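Local coordinates for 389aa long hypothetical nucleolar protein (Pyrococcus horikoshii, PDB 5ZVE) that methylates carbon 5 of cytosine 72 in several tRNAs, using S-adenosyl-L-methionine as the methyl donor, at residues Y1-F5 against M26-R30; E21-I25 against Y365-H369; R47-I51 against R63-E69; A190-K196 against H214-L219. All coordinates share one frame; numbering follows the deposited sequence.

Interaction 1: residues Y1-F5 against M26-R30; sequences YLEAF and MKKLR
Met26 lies along one face of the Phe5 ring. CG of the methionine is 3.6 Å from the Phe5 ring centroid, only 8° off the ring normal, and SD follows over the same face at 4.0 Å from that centroid, a Met-aromatic contact. The two side chains run past each other in opposite directions. A bend at chi3 (-68°) then turns CE of Met26 onto Leu2, whose CD2 it meets at 3.6 Å. Leu29 packs beside the ring instead of above it: its CB sits at the ring edge, 3.9 Å from Phe5 CZ. Tyr1 presents a ring face to Lys27, whose CB is 3.5 Å from the Tyr1 ring centroid in a CH-pi contact. Lys27 CG continues over the ring near Tyr1 CE2, and the extended chain then leads away from residues 1-5. In this way the N-terminal 3-10 turn of residues 2-4 is laid against the last turns of helix 19-29; it leads into helix 7-17, whose Arg10 and Tyr13 also touch Met26. Arg30 bends at chi2 and lays one face of its guanidinium under the Ala4 methyl, CB to NE 3.3 Å. Glu3 OE2 reaches Arg30 NH1 at 3.4 Å in a salt bridge, the carboxylate and guanidinium planes standing 67° apart. Arg30 NE is itself bonded to Leu285 O, and Trp286 makes a cation-pi contact with the same guanidinium.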
loop_
_atom_site.group_PDB
_atom_site.type_symbol
_atom_site.label_atom_id
_atom_site.label_comp_id
_atom_site.label_asym_id
_atom_site.label_seq_id
_atom_site.Cartn_x
_atom_site.Cartn_y
_atom_site.Cartn_z
ATOM N N TYR A 1 6.333 -19.962 -8.054
ATOM C CA TYR A 1 6.167 -18.533 -7.812
ATOM C C TYR A 1 7.362 -17.710 -8.296
ATOM O O TYR A 1 7.210 -16.536 -8.630
ATOM C CB TYR A 1 5.919 -18.272 -6.322
ATOM C CG TYR A 1 6.980 -18.827 -5.398
ATOM C CD1 TYR A 1 8.127 -18.096 -5.100
ATOM C CD2 TYR A 1 6.829 -20.078 -4.806
ATOM C CE1 TYR A 1 9.094 -18.598 -4.247
ATOM C CE2 TYR A 1 7.793 -20.589 -3.955
ATOM C CZ TYR A 1 8.923 -19.846 -3.682
ATOM O OH TYR A 1 9.883 -20.351 -2.835
ATOM N N LEU A 2 8.541 -18.327 -8.335
ATOM C CA LEU A 2 9.777 -17.640 -8.723
ATOM C C LEU A 2 9.672 -16.952 -10.079
ATOM O O LEU A 2 10.326 -15.940 -10.330
ATOM C CB LEU A 2 10.949 -18.624 -8.742
ATOM C CG LEU A 2 11.309 -19.263 -7.401
ATOM C CD1 LEU A 2 12.390 -20.314 -7.586
ATOM C CD2 LEU A 2 11.762 -18.196 -6.427
ATOM N N GLU A 3 8.838 -17.513 -10.946
ATOM C CA GLU A 3 8.655 -17.007 -12.298
ATOM C C GLU A 3 8.113 -15.577 -12.331
ATOM O O GLU A 3 8.312 -14.853 -13.308
ATOM C CB GLU A 3 7.725 -17.937 -13.080
ATOM C CG GLU A 3 6.236 -17.750 -12.783
ATOM C CD GLU A 3 5.698 -18.779 -11.817
ATOM O OE1 GLU A 3 6.486 -19.283 -10.986
ATOM O OE2 GLU A 3 4.484 -19.085 -11.888
ATOM N N ALA A 4 7.417 -15.181 -11.270
ATOM C CA ALA A 4 6.843 -13.843 -11.187
ATOM C C ALA A 4 7.909 -12.757 -11.086
ATOM O O ALA A 4 7.619 -11.573 -11.271
ATOM C CB ALA A 4 5.914 -13.754 -10.010
ATOM N N PHE A 5 9.139 -13.167 -10.792
ATOM C CA PHE A 5 10.232 -12.229 -10.568
ATOM C C PHE A 5 11.341 -12.452 -11.583
ATOM O O PHE A 5 11.800 -13.579 -11.756
ATOM C CB PHE A 5 10.785 -12.380 -9.147
ATOM C CG PHE A 5 9.736 -12.286 -8.074
ATOM C CD1 PHE A 5 9.020 -13.407 -7.685
ATOM C CD2 PHE A 5 9.467 -11.078 -7.456
ATOM C CE1 PHE A 5 8.048 -13.321 -6.708
ATOM C CE2 PHE A 5 8.500 -10.986 -6.475
ATOM C CZ PHE A 5 7.790 -12.109 -6.100
ATOM N N MET A 26 9.611 -13.932 -1.685
ATOM C CA MET A 26 9.011 -13.949 -3.013
ATOM C C MET A 26 7.742 -14.794 -3.044
ATOM O O MET A 26 6.763 -14.421 -3.683
ATOM C CB MET A 26 10.015 -14.454 -4.046
ATOM C CG MET A 26 11.013 -13.401 -4.476
ATOM S SD MET A 26 12.137 -13.969 -5.764
ATOM C CE MET A 26 13.108 -15.183 -4.879
ATOM N N LYS A 27 7.759 -15.923 -2.344
ATOM C CA LYS A 27 6.579 -16.779 -2.261
ATOM C C LYS A 27 5.391 -16.033 -1.664
ATOM O O LYS A 27 4.279 -16.101 -2.184
ATOM C CB LYS A 27 6.868 -18.032 -1.435
ATOM C CG LYS A 27 5.672 -18.975 -1.338
ATOM C CD LYS A 27 5.949 -20.154 -0.421
ATOM C CE LYS A 27 4.652 -20.820 0.030
ATOM N NZ LYS A 27 4.890 -21.866 1.070
ATOM N N LYS A 28 5.627 -15.333 -0.560
ATOM C CA LYS A 28 4.558 -14.614 0.122
ATOM C C LYS A 28 4.144 -13.356 -0.635
ATOM O O LYS A 28 2.972 -12.976 -0.611
ATOM C CB LYS A 28 4.978 -14.266 1.550
ATOM C CG LYS A 28 5.010 -15.474 2.472
ATOM C CD LYS A 28 3.860 -16.424 2.156
ATOM C CE LYS A 28 3.818 -17.597 3.121
ATOM N NZ LYS A 28 2.713 -18.541 2.784
ATOM N N LEU A 29 5.101 -12.723 -1.315
ATOM C CA LEU A 29 4.822 -11.528 -2.109
ATOM C C LEU A 29 3.792 -11.799 -3.203
ATOM O O LEU A 29 3.064 -10.895 -3.621
ATOM C CB LEU A 29 6.104 -10.980 -2.746
ATOM C CG LEU A 29 6.997 -10.059 -1.912
ATOM C CD1 LEU A 29 8.204 -9.602 -2.732
ATOM C CD2 LEU A 29 6.210 -8.864 -1.406
ATOM N N ARG A 30 3.721 -13.045 -3.656
ATOM C CA ARG A 30 2.783 -13.396 -4.718
ATOM C C ARG A 30 1.345 -13.437 -4.212
ATOM O O ARG A 30 0.405 -13.404 -4.999
ATOM C CB ARG A 30 3.145 -14.749 -5.335
ATOM C CG ARG A 30 2.497 -15.005 -6.695
ATOM C CD ARG A 30 3.518 -14.891 -7.787
ATOM N NE ARG A 30 2.945 -14.803 -9.131
ATOM C CZ ARG A 30 2.695 -15.838 -9.927
ATOM N NH1 ARG A 30 2.967 -17.075 -9.535
ATOM N NH2 ARG A 30 2.186 -15.624 -11.131
#

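Interaction 2: residues E21-I25 against Y365-H369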
loop_
_atom_site.group_PDB
_atom_site.type_symbol
_atom_site.label_atom_id
_atom_site.label_comp_id
_atom_site.label_asym_id
_atom_site.label_seq_id
_atom_site.Cartn_x
_atom_site.Cartn_y
_atom_site.Cartn_z
ATOM N N GLU A 21 15.562 -17.024 2.876
ATOM C CA GLU A 21 14.692 -15.892 3.164
ATOM C C GLU A 21 14.154 -15.249 1.892
ATOM O O GLU A 21 12.989 -14.851 1.842
ATOM C CB GLU A 21 15.432 -14.857 4.009
ATOM C CG GLU A 21 15.754 -15.353 5.398
ATOM C CD GLU A 21 14.512 -15.483 6.255
ATOM O OE1 GLU A 21 13.901 -14.441 6.568
ATOM O OE2 GLU A 21 14.140 -16.626 6.601
ATOM N N ALA A 22 15.005 -15.151 0.872
ATOM C CA ALA A 22 14.604 -14.603 -0.420
ATOM C C ALA A 22 13.457 -15.405 -1.025
ATOM O O ALA A 22 12.528 -14.837 -1.601
ATOM C CB ALA A 22 15.784 -14.573 -1.381
ATOM N N ASN A 23 13.530 -16.725 -0.902
ATOM C CA ASN A 23 12.492 -17.590 -1.452
ATOM C C ASN A 23 11.183 -17.460 -0.681
ATOM O O ASN A 23 10.101 -17.495 -1.272
ATOM C CB ASN A 23 12.956 -19.052 -1.466
ATOM C CG ASN A 23 13.872 -19.365 -2.644
ATOM O OD1 ASN A 23 13.753 -18.771 -3.715
ATOM N ND2 ASN A 23 14.789 -20.302 -2.445
ATOM N N LYS A 24 11.287 -17.302 0.637
ATOM C CA LYS A 24 10.112 -17.117 1.491
ATOM C C LYS A 24 9.431 -15.782 1.224
ATOM O O LYS A 24 8.210 -15.679 1.280
ATOM C CB LYS A 24 10.491 -17.206 2.971
ATOM C CG LYS A 24 10.824 -18.603 3.458
ATOM C CD LYS A 24 11.514 -18.558 4.814
ATOM C CE LYS A 24 11.870 -19.953 5.296
ATOM N NZ LYS A 24 12.603 -19.923 6.590
ATOM N N ILE A 25 10.231 -14.758 0.948
ATOM C CA ILE A 25 9.707 -13.423 0.688
ATOM C C ILE A 25 8.977 -13.389 -0.655
ATOM O O ILE A 25 7.851 -12.898 -0.751
ATOM C CB ILE A 25 10.829 -12.370 0.698
ATOM C CG1 ILE A 25 11.252 -12.059 2.135
ATOM C CG2 ILE A 25 10.389 -11.100 -0.021
ATOM C CD1 ILE A 25 12.684 -11.575 2.262
ATOM N N TYR A 365 8.480 -7.464 6.653
ATOM C CA TYR A 365 8.588 -8.525 5.663
ATOM C C TYR A 365 7.275 -9.285 5.583
ATOM O O TYR A 365 6.623 -9.490 6.607
ATOM C CB TYR A 365 9.724 -9.481 6.014
ATOM C CG TYR A 365 11.099 -8.859 5.961
ATOM C CD1 TYR A 365 11.772 -8.727 4.754
ATOM C CD2 TYR A 365 11.727 -8.414 7.118
ATOM C CE1 TYR A 365 13.036 -8.165 4.699
ATOM C CE2 TYR A 365 12.993 -7.849 7.074
ATOM C CZ TYR A 365 13.639 -7.729 5.860
ATOM O OH TYR A 365 14.896 -7.173 5.796
ATOM N N PRO A 366 6.883 -9.713 4.370
ATOM C CA PRO A 366 5.607 -10.423 4.206
ATOM C C PRO A 366 5.546 -11.762 4.947
ATOM O O PRO A 366 4.494 -12.114 5.480
ATOM C CB PRO A 366 5.512 -10.633 2.686
ATOM C CG PRO A 366 6.917 -10.554 2.195
ATOM C CD PRO A 366 7.602 -9.560 3.095
ATOM N N HIS A 367 6.652 -12.495 4.981
ATOM C CA HIS A 367 6.660 -13.815 5.603
ATOM C C HIS A 367 6.789 -13.734 7.120
ATOM O O HIS A 367 6.401 -14.657 7.827
ATOM C CB HIS A 367 7.783 -14.678 5.016
ATOM C CG HIS A 367 9.162 -14.177 5.313
ATOM N ND1 HIS A 367 9.582 -12.905 4.986
ATOM C CD2 HIS A 367 10.224 -14.786 5.892
ATOM C CE1 HIS A 367 10.839 -12.748 5.365
ATOM N NE2 HIS A 367 11.253 -13.875 5.914
ATOM N N LYS A 368 7.339 -12.636 7.624
ATOM C CA LYS A 368 7.486 -12.470 9.069
ATOM C C LYS A 368 6.318 -11.729 9.722
ATOM O O LYS A 368 5.910 -12.074 10.825
ATOM C CB LYS A 368 8.796 -11.743 9.394
ATOM C CG LYS A 368 10.055 -12.513 9.029
ATOM C CD LYS A 368 11.306 -11.764 9.472
ATOM C CE LYS A 368 12.560 -12.606 9.276
ATOM N NZ LYS A 368 13.801 -11.839 9.580
ATOM N N HIS A 369 5.785 -10.711 9.056
ATOM C CA HIS A 369 4.813 -9.836 9.706
ATOM C C HIS A 369 3.444 -9.817 9.041
ATOM O O HIS A 369 2.546 -9.106 9.500
ATOM C CB HIS A 369 5.364 -8.413 9.777
ATOM C CG HIS A 369 6.781 -8.347 10.240
ATOM N ND1 HIS A 369 7.812 -7.910 9.431
ATOM C CD2 HIS A 369 7.351 -8.672 11.425
ATOM C CE1 HIS A 369 8.949 -7.965 10.100
ATOM N NE2 HIS A 369 8.696 -8.425 11.315
#
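His367 donates from NE2 to Glu21 OE1 over 2.8 Å, with an N-H...O angle of 167°. The acceptor lies in the imidazole plane, but the donor comes from above the carboxylate plane, about 45° out of it. The ring is placed there by a chi1 of 65°, which sets CG between the backbone N and the carbonyl carbon. Two lysines attend the same carboxylate at longer range: Lys368 NZ is 4.0 Å from Glu21 OE1, and Lys24 NZ is 3.6 Å from Glu21 OE2, both long ion pairs. This His-carboxylate bond with its salt-bridge network ties helix 19-29, in the N-terminal ferredoxin-like family region, to the short helix 366-369 of the methyltransferase region. The other imidazole nitrogen, His367 ND1, is buried and has no polar partner, which is consistent with the proton sitting on NE2; Ile25 packs its CG1 against this part of the ring, 3.3 Å from His367 CE1. A leucine in place of His367 would probably leave Glu21 OE1 without the imidazole N-H, with Lys368 at long range as its remaining partner across the contact. Ile25 CD1 also touches Tyr365 CD1 at 3.9 Å. Tyr365, the N-cap residue, has its backbone N-H taken by His369 ND1 at 2.9 Å, while its carbonyl O accepts from His369 N.

Interaction 3: residues R47-I51 against R63-E69; sequences REKLI and RSPYLPE
Ser64 OG accepts from Leu67 N at 3.0 Å and from Tyr66 N at 3.1 Å, bracing the turn whose carbonyl, Ser64 O, receives Arg47 NH2. That arginine bond is modelled at 2.4 Å from Arg47 NH2 to Ser64 O, a length too short to trust; the oxygen lies near the guanidinium plane. Leu67 O is also placed very near NH2, but at an angle unsuited to a hydrogen bond. Water 1 accepts from Arg47 NH1 and donates to Ser64 O. Arg47 NH2 also bonds to Gly70 O. The guanidinium is sandwiched: Arg63 CB stands 3.8 Å above the plane on one face, and Pro68 O lies over the opposite one. With CG anti to the backbone N (chi1 -170°), Arg47 reaches from helix 47-56 into the loop, turning at chi3. Glu48 OE1 forms a salt bridge with Arg63 NH1, their modelled separation too short to be read closely, and Ile51 CD1 rests 3.6 Å from Arg63 CG. Replacement of Ser64 by alanine would probably leave both amides without this acceptor and let the bend shift under Arg47. Joining strands 62-63 and 70-74 of the ferredoxin-like region, the loop is thus built on an ST turn and ST motif.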
loop_
_atom_site.group_PDB
_atom_site.type_symbol
_atom_site.label_atom_id
_atom_site.label_comp_id
_atom_site.label_asym_id
_atom_site.label_seq_id
_atom_site.Cartn_x
_atom_site.Cartn_y
_atom_site.Cartn_z
ATOM N N ARG A 47 -13.265 3.108 17.652
ATOM C CA ARG A 47 -12.979 1.762 17.170
ATOM C C ARG A 47 -14.119 0.769 17.462
ATOM O O ARG A 47 -14.567 0.040 16.574
ATOM C CB ARG A 47 -11.677 1.263 17.795
ATOM C CG ARG A 47 -11.132 -0.022 17.206
ATOM C CD ARG A 47 -10.221 -0.686 18.218
ATOM N NE ARG A 47 -8.930 -1.080 17.674
ATOM C CZ ARG A 47 -7.909 -1.480 18.423
ATOM N NH1 ARG A 47 -8.036 -1.538 19.744
ATOM N NH2 ARG A 47 -6.760 -1.823 17.855
ATOM N N GLU A 48 -14.592 0.738 18.701
ATOM C CA GLU A 48 -15.584 -0.263 19.079
ATOM C C GLU A 48 -16.915 -0.028 18.379
ATOM O O GLU A 48 -17.577 -0.975 17.962
ATOM C CB GLU A 48 -15.775 -0.289 20.594
ATOM C CG GLU A 48 -14.496 -0.610 21.349
ATOM C CD GLU A 48 -13.802 -1.853 20.815
ATOM O OE1 GLU A 48 -14.447 -2.916 20.755
ATOM O OE2 GLU A 48 -12.614 -1.766 20.437
ATOM N N LYS A 49 -17.297 1.236 18.242
ATOM C CA LYS A 49 -18.503 1.595 17.508
ATOM C C LYS A 49 -18.449 1.111 16.062
ATOM O O LYS A 49 -19.425 0.552 15.555
ATOM C CB LYS A 49 -18.723 3.106 17.554
ATOM C CG LYS A 49 -19.137 3.625 18.927
ATOM C CD LYS A 49 -20.637 3.518 19.146
ATOM C CE LYS A 49 -21.363 4.704 18.519
ATOM N NZ LYS A 49 -22.780 4.826 18.973
ATOM N N LEU A 50 -17.314 1.336 15.398
ATOM C CA LEU A 50 -17.132 0.899 14.015
ATOM C C LEU A 50 -17.245 -0.617 13.893
ATOM O O LEU A 50 -17.891 -1.125 12.981
ATOM C CB LEU A 50 -15.781 1.368 13.469
ATOM C CG LEU A 50 -15.453 0.874 12.058
ATOM C CD1 LEU A 50 -16.580 1.216 11.090
ATOM C CD2 LEU A 50 -14.120 1.442 11.563
ATOM N N ILE A 51 -16.612 -1.327 14.821
ATOM C CA ILE A 51 -16.697 -2.782 14.883
ATOM C C ILE A 51 -18.155 -3.230 14.903
ATOM O O ILE A 51 -18.544 -4.125 14.150
ATOM C CB ILE A 51 -15.972 -3.326 16.124
ATOM C CG1 ILE A 51 -14.469 -3.381 15.871
ATOM C CG2 ILE A 51 -16.503 -4.701 16.524
ATOM C CD1 ILE A 51 -13.689 -3.802 17.077
ATOM N N ARG A 63 -9.154 -6.620 16.369
ATOM C CA ARG A 63 -8.475 -5.440 16.904
ATOM C C ARG A 63 -6.957 -5.610 16.946
ATOM O O ARG A 63 -6.446 -6.693 17.215
ATOM C CB ARG A 63 -8.996 -5.125 18.308
ATOM C CG ARG A 63 -10.343 -4.411 18.328
ATOM C CD ARG A 63 -10.948 -4.416 19.720
ATOM N NE ARG A 63 -11.441 -5.741 20.059
ATOM C CZ ARG A 63 -12.722 -6.067 20.161
ATOM N NH1 ARG A 63 -13.667 -5.156 19.986
ATOM N NH2 ARG A 63 -13.054 -7.309 20.463
ATOM N N SER A 64 -6.225 -4.532 16.691
ATOM C CA SER A 64 -4.786 -4.565 16.888
ATOM C C SER A 64 -4.461 -4.125 18.314
ATOM O O SER A 64 -4.996 -3.127 18.794
ATOM C CB SER A 64 -4.072 -3.679 15.865
ATOM O OG SER A 64 -2.753 -3.372 16.285
ATOM N N PRO A 65 -3.604 -4.891 19.006
ATOM C CA PRO A 65 -3.148 -4.538 20.354
ATOM C C PRO A 65 -2.032 -3.491 20.345
ATOM O O PRO A 65 -1.637 -3.009 21.405
ATOM C CB PRO A 65 -2.651 -5.874 20.911
ATOM C CG PRO A 65 -2.186 -6.621 19.704
ATOM C CD PRO A 65 -3.099 -6.210 18.577
ATOM N N TYR A 66 -1.532 -3.150 19.163
ATOM C CA TYR A 66 -0.466 -2.159 19.031
ATOM C C TYR A 66 -0.980 -0.808 18.528
ATOM O O TYR A 66 -0.475 0.245 18.912
ATOM C CB TYR A 66 0.620 -2.668 18.091
ATOM C CG TYR A 66 1.468 -3.793 18.638
ATOM C CD1 TYR A 66 2.308 -3.588 19.725
ATOM C CD2 TYR A 66 1.473 -5.046 18.033
ATOM C CE1 TYR A 66 3.102 -4.607 20.221
ATOM C CE2 TYR A 66 2.268 -6.071 18.519
ATOM C CZ TYR A 66 3.081 -5.844 19.611
ATOM O OH TYR A 66 3.881 -6.848 20.106
ATOM N N LEU A 67 -1.978 -0.847 17.655
ATOM C CA LEU A 67 -2.586 0.369 17.128
ATOM C C LEU A 67 -4.051 0.446 17.523
ATOM O O LEU A 67 -4.884 -0.262 16.950
ATOM C CB LEU A 67 -2.469 0.428 15.605
ATOM C CG LEU A 67 -1.097 0.623 14.966
ATOM C CD1 LEU A 67 -1.246 0.422 13.491
ATOM C CD2 LEU A 67 -0.567 2.010 15.250
ATOM N N PRO A 68 -4.373 1.302 18.504
ATOM C CA PRO A 68 -5.765 1.489 18.931
ATOM C C PRO A 68 -6.685 1.910 17.782
ATOM O O PRO A 68 -7.898 1.759 17.896
ATOM C CB PRO A 68 -5.672 2.591 20.001
ATOM C CG PRO A 68 -4.304 3.167 19.877
ATOM C CD PRO A 68 -3.432 2.104 19.303
ATOM N N GLU A 69 -6.125 2.417 16.690
ATOM C CA GLU A 69 -6.950 2.752 15.535
ATOM C C GLU A 69 -6.905 1.655 14.472
ATOM O O GLU A 69 -7.424 1.832 13.367
ATOM C CB GLU A 69 -6.520 4.093 14.928
ATOM C CG GLU A 69 -5.114 4.112 14.332
ATOM C CD GLU A 69 -4.048 4.463 15.353
ATOM O OE1 GLU A 69 -3.935 3.751 16.375
ATOM O OE2 GLU A 69 -3.321 5.453 15.129
HETATM O O HOH W 1 -5.045 -1.451 20.614
#

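Interaction 4: residues A190-K196 against H214-L219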
loop_
_atom_site.group_PDB
_atom_site.type_symbol
_atom_site.label_atom_id
_atom_site.label_comp_id
_atom_site.label_asym_id
_atom_site.label_seq_id
_atom_site.Cartn_x
_atom_site.Cartn_y
_atom_site.Cartn_z
ATOM N N ALA A 190 2.886 6.964 10.475
ATOM C CA ALA A 190 2.317 8.218 10.973
ATOM C C ALA A 190 2.444 8.331 12.491
ATOM O O ALA A 190 2.684 9.414 13.025
ATOM C CB ALA A 190 0.862 8.344 10.555
ATOM N N ARG A 191 2.274 7.211 13.182
ATOM C CA ARG A 191 2.457 7.175 14.630
ATOM C C ARG A 191 3.889 7.530 15.029
ATOM O O ARG A 191 4.117 8.346 15.924
ATOM C CB ARG A 191 2.090 5.794 15.172
ATOM C CG ARG A 191 0.602 5.588 15.364
ATOM C CD ARG A 191 0.166 6.139 16.713
ATOM N NE ARG A 191 -1.237 5.852 16.991
ATOM C CZ ARG A 191 -1.844 6.152 18.131
ATOM N NH1 ARG A 191 -1.167 6.743 19.107
ATOM N NH2 ARG A 191 -3.123 5.857 18.298
ATOM N N VAL A 192 4.846 6.909 14.352
ATOM C CA VAL A 192 6.261 7.093 14.641
ATOM C C VAL A 192 6.703 8.542 14.391
ATOM O O VAL A 192 7.683 9.012 14.965
ATOM C CB VAL A 192 7.100 6.091 13.799
ATOM C CG1 VAL A 192 8.577 6.445 13.783
ATOM C CG2 VAL A 192 6.873 4.666 14.308
ATOM N N LEU A 193 5.930 9.267 13.591
ATOM C CA LEU A 193 6.189 10.683 13.357
ATOM C C LEU A 193 5.852 11.523 14.587
ATOM O O LEU A 193 6.448 12.581 14.807
ATOM C CB LEU A 193 5.391 11.185 12.153
ATOM C CG LEU A 193 5.676 12.637 11.758
ATOM C CD1 LEU A 193 7.142 12.820 11.384
ATOM C CD2 LEU A 193 4.780 13.090 10.615
ATOM N N GLU A 194 4.906 11.031 15.385
ATOM C CA GLU A 194 4.428 11.723 16.583
ATOM C C GLU A 194 4.080 13.189 16.323
ATOM O O GLU A 194 4.672 14.081 16.928
ATOM C CB GLU A 194 5.468 11.643 17.704
ATOM C CG GLU A 194 5.864 10.236 18.117
ATOM C CD GLU A 194 6.841 10.234 19.285
ATOM O OE1 GLU A 194 6.939 11.266 19.982
ATOM O OE2 GLU A 194 7.511 9.205 19.510
ATOM N N PRO A 195 3.122 13.445 15.420
ATOM C CA PRO A 195 2.800 14.843 15.121
ATOM C C PRO A 195 2.162 15.552 16.309
ATOM O O PRO A 195 1.354 14.957 17.015
ATOM C CB PRO A 195 1.812 14.730 13.960
ATOM C CG PRO A 195 1.141 13.410 14.180
ATOM C CD PRO A 195 2.208 12.509 14.738
ATOM N N LYS A 196 2.516 16.817 16.506
ATOM C CA LYS A 196 1.932 17.628 17.569
ATOM C C LYS A 196 1.187 18.799 16.943
ATOM O O LYS A 196 1.581 19.293 15.885
ATOM C CB LYS A 196 3.007 18.129 18.532
ATOM C CG LYS A 196 3.841 17.023 19.155
ATOM C CD LYS A 196 3.010 16.138 20.061
ATOM C CE LYS A 196 3.706 14.811 20.308
ATOM N NZ LYS A 196 5.176 14.969 20.477
ATOM N N HIS A 214 -4.274 10.352 8.365
ATOM C CA HIS A 214 -3.958 9.720 9.640
ATOM C C HIS A 214 -3.344 10.737 10.605
ATOM O O HIS A 214 -3.704 10.784 11.781
ATOM C CB HIS A 214 -3.017 8.530 9.426
ATOM C CG HIS A 214 -2.821 7.680 10.641
ATOM N ND1 HIS A 214 -1.958 6.608 10.667
ATOM C CD2 HIS A 214 -3.382 7.741 11.874
ATOM C CE1 HIS A 214 -1.989 6.046 11.864
ATOM N NE2 HIS A 214 -2.847 6.714 12.613
ATOM N N ILE A 215 -2.424 11.555 10.099
ATOM C CA ILE A 215 -1.846 12.646 10.882
ATOM C C ILE A 215 -2.941 13.591 11.366
ATOM O O ILE A 215 -2.935 14.047 12.514
ATOM C CB ILE A 215 -0.807 13.450 10.073
ATOM C CG1 ILE A 215 0.323 12.543 9.592
ATOM C CG2 ILE A 215 -0.237 14.583 10.910
ATOM C CD1 ILE A 215 1.289 12.135 10.676
ATOM N N ALA A 216 -3.888 13.869 10.478
ATOM C CA ALA A 216 -4.991 14.773 10.780
ATOM C C ALA A 216 -5.841 14.282 11.951
ATOM O O ALA A 216 -6.254 15.078 12.792
ATOM C CB ALA A 216 -5.855 14.968 9.545
ATOM N N GLN A 217 -6.095 12.978 12.020
ATOM C CA GLN A 217 -6.900 12.446 13.120
ATOM C C GLN A 217 -6.076 12.336 14.406
ATOM O O GLN A 217 -6.616 12.468 15.502
ATOM C CB GLN A 217 -7.521 11.092 12.751
ATOM C CG GLN A 217 -6.592 9.896 12.793
ATOM C CD GLN A 217 -7.288 8.615 12.343
ATOM O OE1 GLN A 217 -7.878 8.565 11.263
ATOM N NE2 GLN A 217 -7.236 7.582 13.181
ATOM N N LEU A 218 -4.772 12.103 14.279
ATOM C CA LEU A 218 -3.890 12.133 15.444
ATOM C C LEU A 218 -3.816 13.540 16.032
ATOM O O LEU A 218 -3.642 13.712 17.240
ATOM C CB LEU A 218 -2.482 11.648 15.090
ATOM C CG LEU A 218 -2.317 10.186 14.673
ATOM C CD1 LEU A 218 -0.943 9.984 14.043
ATOM C CD2 LEU A 218 -2.522 9.251 15.868
ATOM N N LEU A 219 -3.938 14.542 15.165
ATOM C CA LEU A 219 -3.968 15.938 15.593
ATOM C C LEU A 219 -5.363 16.339 16.058
ATOM O O LEU A 219 -5.555 17.425 16.607
ATOM C CB LEU A 219 -3.510 16.860 14.460
ATOM C CG LEU A 219 -2.040 16.788 14.041
ATOM C CD1 LEU A 219 -1.701 17.946 13.122
ATOM C CD2 LEU A 219 -1.134 16.780 15.252
#
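Pro195 and Ile215 make the dense end of this contact. The isoleucine offers both branches: CG2 meets Pro195 CB at 3.7 Å, while CD1 touches both Leu193 CD2, at 3.6 Å, and Pro195 CG. In Ile215, chi1 (-59°) and chi2 (-74°) together bring CD1 against these two residues. Leu219 continues the packing along the same edge, its CD2 lying 3.8 Å from Pro195 CB and also against the backbone of Pro195 and Lys196. At the other end Ala190 is small enough to let the two helices come close, and its CB sits 3.3 Å from His214 ND1. Ala190, Leu193, His214, Ile215 and Leu219 are buried, and the interface between the segments is apolar. The side facing solvent is looser. There Leu218 packs on the partner yet stays partly exposed: its CD1 touches Pro195 CG at 4.0 Å, and its CD2 lies over one face of the Arg191 guanidinium, 3.8 Å from NE. The polar end of Arg191 is held by Glu69, in a salt bridge to NE; Glu69 also accepts a hydrogen bond from His214 NE2. Glu194, with a positive phi of 49°, ends helix 184-193 and turns the chain toward strand 201-203. Helix 210-218, in a beta-alpha-beta crossover after the cofactor-binding loop, links strand 201-203 to the parallel strand 225-229; Pro195 and Leu219 rest on Ile201, and Ile215 and Leu219 on Ile225, so the contact closes over these two strands of the class I methyltransferase sheet.

In the fold
The four contacts form two pairs. Interactions 1 and 2 share helix 19-29, their centres 10 Å apart, and their segments alternate along the chain; interaction 2 joins this helix to the methyltransferase region, while interaction 1 packs the chain start on it. Interactions 3 and 4, centres 16 Å apart, follow one another in sequence between the two segments of interaction 2. They meet through Glu69, whose OE2 bonds both Arg191 and His214, so the ferredoxin-like region also meets the cofactor-binding fold here. Interactions 1 and 4 lie 34 Å apart, centre to centre, on opposite sides of the chain's centre. The N-terminal region thus contacts the methyltransferase region at two separate places, consistent with a fixed relative placement.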